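Side-chain contacts in acetyltransferase (Klebsiella pneumoniae, PDB 5XUN), which probably transfers the acetyl group of acetyl-CoA to glycyl-tRNA(Gly), acting as the toxin of a type II toxin-antitoxin system: residues Y63-S68 and M117-G122; M111-V116 and K142-R147; W121-S124 and G128-G131; L132-L137 and L148-L153. The protein carries 1 engineered substitution. All coordinates share one frame; numbering follows the deposited sequence.

In the fold
Helix 108-126 is the common element of the first three contacts. From its N-terminal part, which helps bind acetyl-CoA, toward its C-terminal end come contact 2, contact 1 and contact 3. Contact 1 presses the helix on strand 59-71, contact 2 joins it to helix 139-147, and contact 3 folds the chain back on its last turns. Contact 4 then links strand 131-135 to residues 148-153, which include edge strand 151-152 of the same mixed sheet. Centres lie about 8 Å apart for contacts 1 and 3, about 9 Å for 2 and 4, and about 17 Å for 2 and 3. Contacts 2 and 4 both touch acetyl-CoA, whereas contacts 1 and 3 both reach the second subunit.

Contact 1: Y63-S68 and M117-G122; sequences YTLSGS and MRVVWG
V119 meets strand 59-71 with both of its methyl groups, one on each of two strand residues. V119 CG1 packs against L65 CD1 at 3.6 Å, and V119 CB is the next atom in from that leucine methyl, at 4.1 Å. CG2 takes the hydroxyl end of Y63, with Y63 OH 3.7 Å from V119 CG2; the tyrosine and the valine reach for each other from opposite directions. This second touch is van der Waals contact, since a methyl offers the hydroxyl no polar partner. The split follows from V119 chi1 of 171°, which sets CG1 anti to the backbone N and CG2 anti to the carbonyl carbon. Y63 and L65 are two residues apart on an extended strand, and both project toward the helix. This is helix-on-sheet packing of the GNAT fold, with helix 108-126 laid on the face of the central sheet and its preceding turns adding L112 and V116 to the same layer. Within the strand, L65 CG lies at the edge of the Y63 ring, in its plane, so the two side chains abut. One turn before V119, H115 ND1 is hydrogen-bonded to Y63 OH and holds the phenol end beside the helix. Y48 stacks on the tyrosine ring, while L94 of strand 88-99 touches both Y63 and L65. Further out, A126 of the second subunit packs on V119, V127 of that subunit packs on L65, and the backbones of L65 and G67 hydrogen-bond to it.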
# COMPACT_ATOMS: atom_id res chain seq x y z
N TYR B 63 -5.37 -11.01 -11.65
CA TYR B 63 -4.37 -9.97 -11.45
C TYR B 63 -3.93 -9.94 -9.99
O TYR B 63 -4.61 -10.47 -9.11
CB TYR B 63 -4.88 -8.59 -11.90
CG TYR B 63 -5.90 -7.89 -11.02
CD1 TYR B 63 -5.51 -7.19 -9.87
CD2 TYR B 63 -7.25 -7.88 -11.35
CE1 TYR B 63 -6.43 -6.53 -9.09
CE2 TYR B 63 -8.18 -7.22 -10.57
CZ TYR B 63 -7.77 -6.54 -9.44
OH TYR B 63 -8.69 -5.88 -8.66
N THR B 64 -2.77 -9.31 -9.73
CA THR B 64 -2.22 -9.21 -8.38
C THR B 64 -1.83 -7.77 -8.05
O THR B 64 -1.37 -7.02 -8.92
CB THR B 64 -0.97 -10.11 -8.20
OG1 THR B 64 0.12 -9.56 -8.93
CG2 THR B 64 -1.23 -11.51 -8.71
N LEU B 65 -1.96 -7.41 -6.77
CA LEU B 65 -1.61 -6.07 -6.27
C LEU B 65 -0.67 -6.18 -5.08
O LEU B 65 -0.88 -7.00 -4.18
CB LEU B 65 -2.87 -5.29 -5.85
CG LEU B 65 -3.89 -5.08 -6.97
CD1 LEU B 65 -5.18 -4.44 -6.47
CD2 LEU B 65 -3.26 -4.24 -8.06
N SER B 66 0.36 -5.34 -5.07
CA SER B 66 1.30 -5.28 -3.95
C SER B 66 1.61 -3.83 -3.64
O SER B 66 1.71 -3.01 -4.55
CB SER B 66 2.61 -6.02 -4.28
OG SER B 66 2.32 -7.34 -4.75
N GLY B 67 1.75 -3.52 -2.35
CA GLY B 67 2.22 -2.20 -1.97
C GLY B 67 3.65 -1.98 -2.41
O GLY B 67 4.49 -2.88 -2.36
N SER B 68 3.96 -0.75 -2.80
CA SER B 68 5.28 -0.47 -3.35
C SER B 68 5.55 1.01 -3.21
O SER B 68 4.74 1.77 -2.68
CB SER B 68 5.37 -0.91 -4.81
OG SER B 68 4.44 -0.18 -5.60
N MET B 117 -8.55 -0.30 -10.55
CA MET B 117 -8.65 1.11 -10.17
C MET B 117 -9.52 1.30 -8.95
O MET B 117 -9.20 2.10 -8.06
CB MET B 117 -9.19 1.93 -11.34
CG MET B 117 -8.31 1.97 -12.56
SD MET B 117 -6.62 2.38 -12.13
CE MET B 117 -5.89 2.50 -13.76
N ARG B 118 -10.65 0.59 -8.89
CA ARG B 118 -11.55 0.74 -7.76
C ARG B 118 -10.92 0.24 -6.47
O ARG B 118 -11.12 0.83 -5.40
CB ARG B 118 -12.87 0.02 -8.04
CG ARG B 118 -13.88 0.14 -6.93
CD ARG B 118 -15.18 -0.57 -7.27
NE ARG B 118 -15.94 0.13 -8.31
CZ ARG B 118 -16.63 1.24 -8.11
NH1 ARG B 118 -16.67 1.81 -6.91
NH2 ARG B 118 -17.30 1.80 -9.11
N VAL B 119 -10.15 -0.86 -6.55
CA VAL B 119 -9.47 -1.37 -5.36
C VAL B 119 -8.42 -0.38 -4.89
O VAL B 119 -8.31 -0.09 -3.69
CB VAL B 119 -8.85 -2.75 -5.65
CG1 VAL B 119 -7.97 -3.18 -4.49
CG2 VAL B 119 -9.94 -3.78 -5.90
N VAL B 120 -7.62 0.15 -5.82
CA VAL B 120 -6.57 1.09 -5.45
C VAL B 120 -7.17 2.39 -4.94
O VAL B 120 -6.61 3.04 -4.04
CB VAL B 120 -5.64 1.33 -6.65
CG1 VAL B 120 -4.69 2.48 -6.38
CG2 VAL B 120 -4.87 0.04 -6.96
N TRP B 121 -8.31 2.80 -5.51
CA TRP B 121 -9.00 3.98 -5.01
C TRP B 121 -9.40 3.78 -3.55
O TRP B 121 -9.07 4.61 -2.69
CB TRP B 121 -10.23 4.26 -5.87
CG TRP B 121 -11.00 5.46 -5.46
CD1 TRP B 121 -10.51 6.72 -5.25
CD2 TRP B 121 -12.41 5.54 -5.24
NE1 TRP B 121 -11.53 7.57 -4.90
CE2 TRP B 121 -12.71 6.87 -4.89
CE3 TRP B 121 -13.46 4.61 -5.31
CZ2 TRP B 121 -14.00 7.29 -4.60
CZ3 TRP B 121 -14.74 5.03 -5.03
CH2 TRP B 121 -15.00 6.36 -4.67
N GLY B 122 -10.05 2.65 -3.25
CA GLY B 122 -10.37 2.35 -1.86
C GLY B 122 -9.15 2.35 -0.97
O GLY B 122 -9.19 2.90 0.14

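Contact 2: M111-V116 and K142-R147; sequences MLVAHV and KAFFLR. Engineered in segment 142-147: F145 (natural residue Tyr). With ACO (acetyl coenzyme *a), chain E.
V113 stands with CG1 anti to the backbone N (chi1 173°), which leaves CG2 anti to the carbonyl carbon, and F144 swings its ring out anti to its own N (chi1 169°); these torsions carry the two side chains past each other in opposite directions, V113 CG2 ending beside the ring's outer rim. The two residues join the helix that follows the pyrophosphate-binding loop of the GNAT fold, 108-126, to helix 139-147, with acetyl-CoA alongside both. V113 CG2 sits 4.0 Å from F144 CE2 and approaches the ring obliquely. The same methyl reaches the engineered residue F145, a tyrosine in the natural protein, with V113 CG2 4.3 Å from F145 CE1, again obliquely. The phenylalanines also press on one another: F144 CD2 lies 3.8 Å above the F145 ring plane, over its centre. F150 then meets F145 edge-to-face. Around the other side of this cluster runs the cofactor. Its CCP atom lies over one face of the F144 ring, offset toward the rim, while O2A of the pyrophosphate lies at the ring edge, in plane. The acetyl carbon C comes near the plane of the F145 ring, 4.1 Å from F145 CE2. Where the helix ends, R147 bends at chi3 and brings its guanidinium to the 3'-phosphate, an approach probably favoured by opposite charges, with R147 NH1 3.0 Å from O8A of the cofactor.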
# COMPACT_ATOMS: atom_id res chain seq x y z
N MET B 111 -11.69 -4.40 -18.41
CA MET B 111 -12.56 -4.51 -17.24
C MET B 111 -11.77 -4.87 -15.98
O MET B 111 -12.09 -4.39 -14.89
CB MET B 111 -13.68 -5.52 -17.49
CG MET B 111 -14.46 -5.83 -16.23
SD MET B 111 -16.20 -6.18 -16.42
CE MET B 111 -16.78 -4.49 -16.41
N LEU B 112 -10.75 -5.71 -16.12
CA LEU B 112 -9.91 -6.01 -14.96
C LEU B 112 -9.19 -4.75 -14.48
O LEU B 112 -9.11 -4.51 -13.27
CB LEU B 112 -8.91 -7.12 -15.30
CG LEU B 112 -9.48 -8.53 -15.15
CD1 LEU B 112 -8.38 -9.56 -15.29
CD2 LEU B 112 -10.19 -8.69 -13.82
N VAL B 113 -8.67 -3.94 -15.40
CA VAL B 113 -7.99 -2.71 -15.00
C VAL B 113 -8.95 -1.76 -14.30
O VAL B 113 -8.58 -1.07 -13.34
CB VAL B 113 -7.32 -2.06 -16.23
CG1 VAL B 113 -6.75 -0.69 -15.86
CG2 VAL B 113 -6.24 -2.96 -16.77
N ALA B 114 -10.20 -1.68 -14.77
CA ALA B 114 -11.18 -0.85 -14.08
C ALA B 114 -11.41 -1.35 -12.66
O ALA B 114 -11.50 -0.55 -11.71
CB ALA B 114 -12.50 -0.81 -14.85
N HIS B 115 -11.47 -2.67 -12.48
CA HIS B 115 -11.60 -3.23 -11.15
C HIS B 115 -10.37 -2.94 -10.30
O HIS B 115 -10.49 -2.64 -9.10
CB HIS B 115 -11.86 -4.73 -11.25
CG HIS B 115 -12.22 -5.37 -9.95
ND1 HIS B 115 -11.28 -5.69 -8.99
CD2 HIS B 115 -13.42 -5.74 -9.44
CE1 HIS B 115 -11.89 -6.24 -7.95
NE2 HIS B 115 -13.19 -6.27 -8.19
N VAL B 116 -9.17 -3.03 -10.89
CA VAL B 116 -7.95 -2.63 -10.20
C VAL B 116 -8.08 -1.20 -9.68
O VAL B 116 -7.74 -0.90 -8.53
CB VAL B 116 -6.73 -2.76 -11.12
CG1 VAL B 116 -5.48 -2.13 -10.45
CG2 VAL B 116 -6.50 -4.21 -11.54
N LYS B 142 2.58 -2.92 -23.06
CA LYS B 142 2.81 -1.49 -22.89
C LYS B 142 1.80 -0.67 -23.68
O LYS B 142 1.21 0.28 -23.16
CB LYS B 142 4.24 -1.14 -23.32
CG LYS B 142 4.51 0.33 -23.33
CD LYS B 142 5.98 0.60 -23.52
CE LYS B 142 6.23 2.08 -23.71
NZ LYS B 142 7.68 2.36 -23.72
N ALA B 143 1.58 -1.04 -24.95
CA ALA B 143 0.59 -0.33 -25.75
C ALA B 143 -0.79 -0.46 -25.13
O ALA B 143 -1.60 0.48 -25.17
CB ALA B 143 0.60 -0.86 -27.18
N PHE B 144 -1.09 -1.63 -24.56
CA PHE B 144 -2.35 -1.84 -23.86
C PHE B 144 -2.53 -0.82 -22.74
O PHE B 144 -3.59 -0.19 -22.62
CB PHE B 144 -2.40 -3.27 -23.31
CG PHE B 144 -3.52 -3.53 -22.36
CD1 PHE B 144 -4.82 -3.72 -22.82
CD2 PHE B 144 -3.28 -3.63 -20.99
CE1 PHE B 144 -5.85 -3.97 -21.94
CE2 PHE B 144 -4.32 -3.89 -20.11
CZ PHE B 144 -5.60 -4.05 -20.58
N PHE B 145 -1.50 -0.64 -21.90
CA PHE B 145 -1.64 0.27 -20.77
C PHE B 145 -1.64 1.73 -21.22
O PHE B 145 -2.39 2.55 -20.68
CB PHE B 145 -0.53 0.01 -19.74
CG PHE B 145 -0.72 -1.25 -18.94
CD1 PHE B 145 -1.83 -1.40 -18.12
CD2 PHE B 145 0.20 -2.28 -19.01
CE1 PHE B 145 -2.02 -2.55 -17.38
CE2 PHE B 145 0.01 -3.44 -18.28
CZ PHE B 145 -1.10 -3.57 -17.46
N LEU B 146 -0.82 2.05 -22.23
CA LEU B 146 -0.80 3.41 -22.76
C LEU B 146 -2.17 3.83 -23.28
O LEU B 146 -2.59 4.98 -23.09
CB LEU B 146 0.25 3.53 -23.86
CG LEU B 146 1.70 3.45 -23.37
CD1 LEU B 146 2.67 3.48 -24.54
CD2 LEU B 146 2.00 4.59 -22.41
N ARG B 147 -2.89 2.91 -23.92
CA ARG B 147 -4.19 3.25 -24.48
C ARG B 147 -5.22 3.50 -23.38
O ARG B 147 -6.14 4.30 -23.57
CB ARG B 147 -4.67 2.14 -25.41
CG ARG B 147 -5.31 2.66 -26.68
CD ARG B 147 -5.88 1.54 -27.56
NE ARG B 147 -5.08 0.31 -27.50
CZ ARG B 147 -5.57 -0.87 -27.12
NH1 ARG B 147 -4.78 -1.94 -27.09
NH2 ARG B 147 -6.84 -0.98 -26.78
N1A ACO E . -14.51 -2.78 -24.54
C2A ACO E . -13.22 -2.58 -24.86
N3A ACO E . -12.57 -3.22 -25.85
C4A ACO E . -13.21 -4.14 -26.62
C5A ACO E . -14.63 -4.42 -26.33
C6A ACO E . -15.27 -3.67 -25.22
N6A ACO E . -16.57 -3.88 -24.91
N7A ACO E . -15.03 -5.35 -27.21
C8A ACO E . -13.96 -5.64 -27.98
N9A ACO E . -12.88 -4.92 -27.66
C1B ACO E . -11.55 -5.06 -28.33
C2B ACO E . -11.01 -3.77 -28.95
O2B ACO E . -11.23 -3.76 -30.37
C3B ACO E . -9.53 -3.79 -28.63
O3B ACO E . -8.81 -4.35 -29.72
P3B ACO E . -7.33 -3.85 -30.13
O7A ACO E . -7.57 -2.61 -30.96
O8A ACO E . -6.65 -3.59 -28.81
O9A ACO E . -6.76 -5.03 -30.89
C4B ACO E . -9.39 -4.75 -27.45
O4B ACO E . -10.59 -5.52 -27.38
C5B ACO E . -9.17 -4.07 -26.11
O5B ACO E . -8.34 -4.91 -25.31
P1A ACO E . -8.96 -5.94 -24.23
O1A ACO E . -9.88 -6.90 -24.93
O2A ACO E . -9.46 -5.18 -23.03
O3A ACO E . -7.62 -6.70 -23.81
P2A ACO E . -7.53 -8.29 -23.68
O4A ACO E . -8.80 -8.84 -23.10
O5A ACO E . -6.98 -8.86 -24.97
O6A ACO E . -6.37 -8.37 -22.56
CBP ACO E . -4.07 -8.58 -22.05
CCP ACO E . -5.10 -7.79 -22.84
CDP ACO E . -4.52 -8.72 -20.61
CEP ACO E . -2.72 -7.86 -22.12
CAP ACO E . -3.99 -9.92 -22.76
OAP ACO E . -3.49 -9.70 -24.09
C9P ACO E . -3.08 -10.89 -22.06
O9P ACO E . -3.48 -11.58 -21.14
N8P ACO E . -1.84 -10.94 -22.54
C7P ACO E . -0.93 -12.01 -22.22
C6P ACO E . -0.28 -11.82 -20.86
C5P ACO E . 0.14 -10.38 -20.73
O5P ACO E . 1.00 -9.92 -21.47
N4P ACO E . -0.48 -9.68 -19.79
C3P ACO E . -0.25 -8.26 -19.61
C2P ACO E . 1.08 -7.96 -18.93
S1P ACO E . 0.75 -7.47 -17.27
C ACO E . 2.16 -6.65 -17.02
O ACO E . 2.83 -6.37 -18.00
CH3 ACO E . 2.55 -6.29 -15.61

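Contact 3: W121-S124 and G128-G131; sequences WGAS and GIYG
I129 makes the apolar part of this contact, setting its CD1 against the last turn of helix 108-126, where the helix gives way to strand 131-135 in the beta-alpha-beta unit of the GNAT fold. I129 CD1 is 3.7 Å from A123 CB and touches the backbone as well, 3.8 Å from S124 N. Nearer the root of the side chain, S124 CB and I129 CB are 4.2 Å apart. A chi1 of -69° on I129 places CG1 anti to the carbonyl carbon and directs the longer branch at the helix. The polar contacts are local or pass through water. S124 OG turns back along its own helix and donates to W121 O over 2.6 Å, tilted 16° from the carbonyl plane; a weak bond from S124 N reaches the same oxygen. One water accepts from I129 N at 2.9 Å and lies 2.6 Å from S124 O, probably donating to it. T165 OG1 is hydrogen-bonded to I129 O, and Q43 of the second subunit packs on S124. No direct hydrogen bond joins the two segments: between them the link is aliphatic packing plus a water bridge, and the serine hydroxyl bonds back to its own helix.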
# COMPACT_ATOMS: atom_id res chain seq x y z
N TRP B 121 -8.31 2.80 -5.51
CA TRP B 121 -9.00 3.98 -5.01
C TRP B 121 -9.40 3.78 -3.55
O TRP B 121 -9.07 4.61 -2.69
CB TRP B 121 -10.23 4.26 -5.87
CG TRP B 121 -11.00 5.46 -5.46
CD1 TRP B 121 -10.51 6.72 -5.25
CD2 TRP B 121 -12.41 5.54 -5.24
NE1 TRP B 121 -11.53 7.57 -4.90
CE2 TRP B 121 -12.71 6.87 -4.89
CE3 TRP B 121 -13.46 4.61 -5.31
CZ2 TRP B 121 -14.00 7.29 -4.60
CZ3 TRP B 121 -14.74 5.03 -5.03
CH2 TRP B 121 -15.00 6.36 -4.67
N GLY B 122 -10.05 2.65 -3.25
CA GLY B 122 -10.37 2.35 -1.86
C GLY B 122 -9.15 2.35 -0.97
O GLY B 122 -9.19 2.90 0.14
N ALA B 123 -8.05 1.76 -1.44
CA ALA B 123 -6.83 1.68 -0.65
C ALA B 123 -6.23 3.06 -0.41
O ALA B 123 -5.68 3.33 0.67
CB ALA B 123 -5.82 0.77 -1.34
N SER B 124 -6.31 3.95 -1.41
CA SER B 124 -5.68 5.26 -1.31
C SER B 124 -6.31 6.13 -0.22
O SER B 124 -5.65 7.06 0.27
CB SER B 124 -5.78 5.98 -2.65
OG SER B 124 -7.13 6.38 -2.91
N GLY B 128 -1.40 6.26 2.23
CA GLY B 128 -0.90 7.11 1.17
C GLY B 128 -0.45 6.34 -0.06
O GLY B 128 0.51 5.56 0.00
N ILE B 129 -1.11 6.58 -1.19
CA ILE B 129 -0.82 5.88 -2.45
C ILE B 129 -0.92 6.91 -3.56
O ILE B 129 -2.02 7.35 -3.91
CB ILE B 129 -1.79 4.72 -2.71
CG1 ILE B 129 -1.55 3.58 -1.70
CG2 ILE B 129 -1.65 4.20 -4.15
CD1 ILE B 129 -2.71 2.67 -1.62
N TYR B 130 0.22 7.25 -4.15
CA TYR B 130 0.26 8.32 -5.14
C TYR B 130 -0.22 7.86 -6.51
O TYR B 130 -0.63 8.69 -7.33
CB TYR B 130 1.67 8.90 -5.24
CG TYR B 130 1.79 10.10 -6.15
CD1 TYR B 130 1.23 11.33 -5.79
CD2 TYR B 130 2.45 10.01 -7.37
CE1 TYR B 130 1.33 12.43 -6.62
CE2 TYR B 130 2.55 11.11 -8.21
CZ TYR B 130 1.99 12.32 -7.82
OH TYR B 130 2.09 13.40 -8.65
N GLY B 131 -0.22 6.56 -6.76
CA GLY B 131 -0.83 6.03 -7.96
C GLY B 131 -0.50 4.56 -8.13
O GLY B 131 0.04 3.91 -7.22
O HOH W 1 -3.55 8.15 -0.83

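Contact 4: L132-L137 and L148-L153; sequences LFVEAL and LGFIQL. With ACO (acetyl coenzyme *a), chain E.
Strands 131-135 and 151-152 run in the same direction with strand 160-164 between them, L132 CA and F150 CA lying 9.0 Å apart, so side chains alone make the contact. F150 follows G149, whose phi of 106° closes helix 139-147 with a Schellman motif. The F150 ring receives two aliphatic groups: L132 CD2 comes in near the ring plane at the edge, 3.8 Å from F150 CZ, and V134 CG1 approaches obliquely at 3.8 Å from F150 CE2, the valine and phenylalanine crossing at about a right angle. V134 chi1 of 65° puts CG1 on that ring and leaves CG2 for the cofactor, 3.6 Å from the acetyl CH3. F133, between L132 and V134 in sequence, meets L153 instead, its CE2 3.6 Å from L153 CD1, with the methyl again oblique to the ring. Y163 adds an edge-to-face contact to F150. Beside L153, Q152 NE2 donates to L153 O at 2.6 Å, in the carbonyl plane on a lone pair; S158 O takes the same amide, and Q152 OE1 accepts from K142 NZ. Past the strand end, L137 N donates to the acetyl oxygen O of the cofactor over 2.8 Å, a bent bond (135° at the hydrogen) that would probably help to polarise the thioester carbonyl. Strand 131-135, helix 139-147 and strand 151-152 thus form a beta-alpha-beta crossover that skips one strand and borders the acetyl-CoA site of this GNAT fold.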
# COMPACT_ATOMS: atom_id res chain seq x y z
N LEU B 132 -0.84 4.05 -9.31
CA LEU B 132 -0.67 2.64 -9.64
C LEU B 132 0.53 2.48 -10.56
O LEU B 132 0.55 3.05 -11.66
CB LEU B 132 -1.93 2.08 -10.29
CG LEU B 132 -1.90 0.64 -10.84
CD1 LEU B 132 -1.87 -0.41 -9.73
CD2 LEU B 132 -3.10 0.42 -11.74
N PHE B 133 1.51 1.70 -10.12
CA PHE B 133 2.75 1.45 -10.85
C PHE B 133 2.63 0.12 -11.57
O PHE B 133 2.08 -0.84 -11.04
CB PHE B 133 3.93 1.44 -9.87
CG PHE B 133 5.29 1.24 -10.52
CD1 PHE B 133 5.75 -0.04 -10.81
CD2 PHE B 133 6.12 2.32 -10.77
CE1 PHE B 133 7.00 -0.23 -11.39
CE2 PHE B 133 7.37 2.14 -11.34
CZ PHE B 133 7.81 0.86 -11.65
N VAL B 134 3.16 0.05 -12.79
CA VAL B 134 3.16 -1.21 -13.52
C VAL B 134 4.39 -1.27 -14.42
O VAL B 134 4.78 -0.28 -15.04
CB VAL B 134 1.85 -1.40 -14.32
CG1 VAL B 134 1.71 -0.36 -15.41
CG2 VAL B 134 1.76 -2.81 -14.89
N GLU B 135 5.01 -2.45 -14.46
CA GLU B 135 6.09 -2.72 -15.40
C GLU B 135 5.51 -3.54 -16.55
O GLU B 135 5.13 -4.69 -16.36
CB GLU B 135 7.23 -3.48 -14.71
CG GLU B 135 8.23 -4.06 -15.69
CD GLU B 135 9.58 -4.29 -15.05
OE1 GLU B 135 10.60 -4.03 -15.72
OE2 GLU B 135 9.62 -4.68 -13.86
N ALA B 136 5.45 -2.93 -17.73
CA ALA B 136 4.91 -3.63 -18.88
C ALA B 136 5.82 -4.79 -19.24
O ALA B 136 7.04 -4.62 -19.34
CB ALA B 136 4.75 -2.67 -20.06
N LEU B 137 5.23 -5.97 -19.43
CA LEU B 137 6.02 -7.18 -19.65
C LEU B 137 6.66 -7.18 -21.03
O LEU B 137 7.74 -7.75 -21.21
CB LEU B 137 5.13 -8.41 -19.48
CG LEU B 137 5.80 -9.69 -19.01
CD1 LEU B 137 6.13 -9.59 -17.52
CD2 LEU B 137 4.91 -10.88 -19.30
N LEU B 148 -5.08 2.82 -22.24
CA LEU B 148 -5.94 3.05 -21.09
C LEU B 148 -5.60 4.33 -20.34
O LEU B 148 -6.31 4.68 -19.40
CB LEU B 148 -5.86 1.85 -20.14
CG LEU B 148 -6.38 0.56 -20.76
CD1 LEU B 148 -6.16 -0.64 -19.85
CD2 LEU B 148 -7.86 0.73 -21.06
N GLY B 149 -4.54 5.02 -20.74
CA GLY B 149 -4.20 6.30 -20.16
C GLY B 149 -3.03 6.30 -19.22
O GLY B 149 -2.75 7.34 -18.61
N PHE B 150 -2.32 5.19 -19.09
CA PHE B 150 -1.15 5.20 -18.23
C PHE B 150 -0.11 6.16 -18.81
O PHE B 150 -0.06 6.39 -20.01
CB PHE B 150 -0.55 3.80 -18.10
CG PHE B 150 -1.32 2.88 -17.17
CD1 PHE B 150 -2.58 2.42 -17.52
CD2 PHE B 150 -0.77 2.47 -15.97
CE1 PHE B 150 -3.28 1.58 -16.68
CE2 PHE B 150 -1.47 1.62 -15.12
CZ PHE B 150 -2.72 1.17 -15.48
N ILE B 151 0.70 6.73 -17.93
CA ILE B 151 1.71 7.70 -18.35
C ILE B 151 3.07 7.02 -18.31
O ILE B 151 3.33 6.14 -17.48
CB ILE B 151 1.67 8.98 -17.49
CG1 ILE B 151 2.07 8.70 -16.05
CG2 ILE B 151 0.27 9.57 -17.50
CD1 ILE B 151 3.39 9.30 -15.68
N GLN B 152 3.94 7.52 -19.13
CA GLN B 152 5.23 6.93 -19.26
C GLN B 152 6.24 7.48 -18.32
O GLN B 152 6.43 8.62 -18.24
CB GLN B 152 5.68 7.11 -20.70
CG GLN B 152 7.13 6.87 -20.91
CD GLN B 152 7.42 5.43 -21.06
OE1 GLN B 152 7.13 4.84 -22.07
NE2 GLN B 152 8.07 4.87 -20.08
N LEU B 153 6.90 6.62 -17.61
CA LEU B 153 7.94 6.99 -16.68
C LEU B 153 9.32 6.85 -17.32
O LEU B 153 9.46 6.16 -18.27
CB LEU B 153 7.88 6.10 -15.45
CG LEU B 153 6.69 6.10 -14.51
CD1 LEU B 153 6.75 4.99 -13.49
CD2 LEU B 153 6.48 7.41 -13.82
N1A ACO E . -14.51 -2.78 -24.54
C2A ACO E . -13.22 -2.58 -24.86
N3A ACO E . -12.57 -3.22 -25.85
C4A ACO E . -13.21 -4.14 -26.62
C5A ACO E . -14.63 -4.42 -26.33
C6A ACO E . -15.27 -3.67 -25.22
N6A ACO E . -16.57 -3.88 -24.91
N7A ACO E . -15.03 -5.35 -27.21
C8A ACO E . -13.96 -5.64 -27.98
N9A ACO E . -12.88 -4.92 -27.66
C1B ACO E . -11.55 -5.06 -28.33
C2B ACO E . -11.01 -3.77 -28.95
O2B ACO E . -11.23 -3.76 -30.37
C3B ACO E . -9.53 -3.79 -28.63
O3B ACO E . -8.81 -4.35 -29.72
P3B ACO E . -7.33 -3.85 -30.13
O7A ACO E . -7.57 -2.61 -30.96
O8A ACO E . -6.65 -3.59 -28.81
O9A ACO E . -6.76 -5.03 -30.89
C4B ACO E . -9.39 -4.75 -27.45
O4B ACO E . -10.59 -5.52 -27.38
C5B ACO E . -9.17 -4.07 -26.11
O5B ACO E . -8.34 -4.91 -25.31
P1A ACO E . -8.96 -5.94 -24.23
O1A ACO E . -9.88 -6.90 -24.93
O2A ACO E . -9.46 -5.18 -23.03
O3A ACO E . -7.62 -6.70 -23.81
P2A ACO E . -7.53 -8.29 -23.68
O4A ACO E . -8.80 -8.84 -23.10
O5A ACO E . -6.98 -8.86 -24.97
O6A ACO E . -6.37 -8.37 -22.56
CBP ACO E . -4.07 -8.58 -22.05
CCP ACO E . -5.10 -7.79 -22.84
CDP ACO E . -4.52 -8.72 -20.61
CEP ACO E . -2.72 -7.86 -22.12
CAP ACO E . -3.99 -9.92 -22.76
OAP ACO E . -3.49 -9.70 -24.09
C9P ACO E . -3.08 -10.89 -22.06
O9P ACO E . -3.48 -11.58 -21.14
N8P ACO E . -1.84 -10.94 -22.54
C7P ACO E . -0.93 -12.01 -22.22
C6P ACO E . -0.28 -11.82 -20.86
C5P ACO E . 0.14 -10.38 -20.73
O5P ACO E . 1.00 -9.92 -21.47
N4P ACO E . -0.48 -9.68 -19.79
C3P ACO E . -0.25 -8.26 -19.61
C2P ACO E . 1.08 -7.96 -18.93
S1P ACO E . 0.75 -7.47 -17.27
C ACO E . 2.16 -6.65 -17.02
O ACO E . 2.83 -6.37 -18.00
CH3 ACO E . 2.55 -6.29 -15.61